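Local coordinates for protein CurM Sulfotransferase (Moorea producta, PDB 4GBM) that binds the nucleotide PAP and probably transfers a sulfonate group from PAPS to an intermediate of curacin biosynthesis, at residues 30-35 with 123-128. The protein carries 2 engineered substitutions. Sequence-based numbering, arbitrary orientation. Where two conformers were deposited one is given.
Sequences RLPGII and MLQENI
Gln125 reaches from its helix to Leu31, Pro32 and Ile34, and the closest approach to each of the three is made by OE1 or NE2 of its amide. The side chain starts with CG anti to the carbonyl carbon (chi1 -75°) and then runs extended, which carries the amide to the chain at 30-35 although the closest CA pair, Pro32 and Gln125, is 8.7 Å apart. NE2 of Gln125 donates to the backbone O of Pro32 at 2.9 Å. This bond is bent, with an N-H...O angle of 142°; the acceptor lies almost in the amide plane, whereas the donor stands 31° off the carbonyl plane of Pro32. OE1 of Gln125 faces carbon, 3.6 Å from CB of Leu31 and 3.7 Å from CD of Pro32, with both methyls of Leu31 also within van der Waals range. On the nitrogen side, CG2 of Ile34 comes to 3.4 Å from NE2 of Gln125, the two side chains crossing at about a right angle. This bond and the packing probably settle which way the amide is turned. Phe154 touches Leu31, Ile34 and Gln125; Leu31 bonds through its backbone to Leu153 and Ala155, a short, weak parallel pairing. The contact joins the last turn of helix 117-128 to the lead-in to strand 35-39, central in the parallel sheet (order 2-3-1-4-5) of this P-loop NTPase-clan sulfotransferase domain, while Leu124 and Ile128 pack against helix 87-96.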
# COMPACT_ATOMS: atom_id res chain seq x y z
N ARG A 30 -5.76 20.36 10.04
CA ARG A 30 -5.15 19.28 9.27
C ARG A 30 -3.62 19.35 9.24
O ARG A 30 -3.03 20.44 9.31
CB ARG A 30 -5.74 19.22 7.86
CG ARG A 30 -7.23 18.90 7.84
CD ARG A 30 -7.71 18.56 6.45
NE ARG A 30 -7.65 19.71 5.56
CZ ARG A 30 -7.90 19.67 4.26
NH1 ARG A 30 -8.23 18.52 3.68
NH2 ARG A 30 -7.82 20.77 3.53
N LEU A 31 -3.00 18.18 9.16
CA LEU A 31 -1.56 18.06 9.06
C LEU A 31 -1.12 18.37 7.63
O LEU A 31 -1.93 18.27 6.70
CB LEU A 31 -1.11 16.64 9.43
CG LEU A 31 -1.37 16.19 10.87
CD1 LEU A 31 -1.10 14.71 10.99
CD2 LEU A 31 -0.51 16.98 11.85
N PRO A 32 0.17 18.72 7.43
CA PRO A 32 0.68 18.86 6.07
C PRO A 32 0.49 17.58 5.27
O PRO A 32 0.55 16.47 5.84
CB PRO A 32 2.18 19.12 6.29
CG PRO A 32 2.28 19.65 7.67
CD PRO A 32 1.20 18.98 8.45
N GLY A 33 0.26 17.72 3.97
CA GLY A 33 -0.03 16.57 3.12
C GLY A 33 1.07 15.52 3.07
O GLY A 33 2.26 15.84 3.17
N ILE A 34 0.65 14.27 2.92
CA ILE A 34 1.59 13.16 2.73
C ILE A 34 1.33 12.52 1.38
O ILE A 34 0.61 13.07 0.55
CB ILE A 34 1.54 12.13 3.89
CG1 ILE A 34 0.16 11.46 3.99
CG2 ILE A 34 1.95 12.81 5.22
CD1 ILE A 34 0.15 10.24 4.92
N ILE A 35 1.97 11.37 1.14
CA ILE A 35 1.75 10.61 -0.08
C ILE A 35 1.08 9.29 0.28
O ILE A 35 1.55 8.59 1.17
CB ILE A 35 3.09 10.34 -0.79
CG1 ILE A 35 3.77 11.66 -1.16
CG2 ILE A 35 2.88 9.45 -2.03
CD1 ILE A 35 5.29 11.55 -1.37
N MET A 123 3.65 13.31 15.08
CA MET A 123 4.91 12.85 15.68
C MET A 123 5.81 12.16 14.65
O MET A 123 7.02 12.39 14.64
CB MET A 123 4.59 11.89 16.83
CG MET A 123 5.79 11.34 17.59
SD MET A 123 5.26 10.18 18.85
CE MET A 123 3.98 11.13 19.66
N LEU A 124 5.23 11.32 13.80
CA LEU A 124 6.01 10.69 12.74
C LEU A 124 6.57 11.73 11.79
O LEU A 124 7.75 11.69 11.44
CB LEU A 124 5.19 9.66 11.97
CG LEU A 124 4.78 8.38 12.72
CD1 LEU A 124 3.96 7.48 11.81
CD2 LEU A 124 6.00 7.64 13.25
N GLN A 125 5.73 12.68 11.38
CA GLN A 125 6.15 13.75 10.47
C GLN A 125 7.37 14.50 11.01
O GLN A 125 8.33 14.73 10.27
CB GLN A 125 5.00 14.71 10.16
CG GLN A 125 3.97 14.13 9.19
CD GLN A 125 2.81 15.08 8.92
OE1 GLN A 125 2.34 15.78 9.82
NE2 GLN A 125 2.35 15.10 7.68
N GLU A 126 7.34 14.86 12.29
CA GLU A 126 8.47 15.59 12.87
C GLU A 126 9.73 14.72 12.97
O GLU A 126 10.84 15.21 12.79
CB GLU A 126 8.10 16.22 14.22
CG GLU A 126 7.97 15.24 15.37
CD GLU A 126 7.80 15.92 16.71
OE1 GLU A 126 7.03 15.37 17.53
OE2 GLU A 126 8.42 16.98 16.96
N ASN A 127 9.55 13.43 13.24
CA ASN A 127 10.71 12.55 13.39
C ASN A 127 11.37 12.16 12.06
O ASN A 127 12.54 11.76 12.04
CB ASN A 127 10.37 11.33 14.23
CG ASN A 127 10.47 11.60 15.71
OD1 ASN A 127 11.53 11.40 16.32
ND2 ASN A 127 9.39 12.11 16.30
N ILE A 128 10.63 12.30 10.96
CA ILE A 128 11.21 12.02 9.63
C ILE A 128 11.58 13.28 8.84
O ILE A 128 12.30 13.20 7.85
CB ILE A 128 10.28 11.12 8.77
CG1 ILE A 128 9.03 11.89 8.32
CG2 ILE A 128 9.92 9.83 9.51
CD1 ILE A 128 8.19 11.18 7.27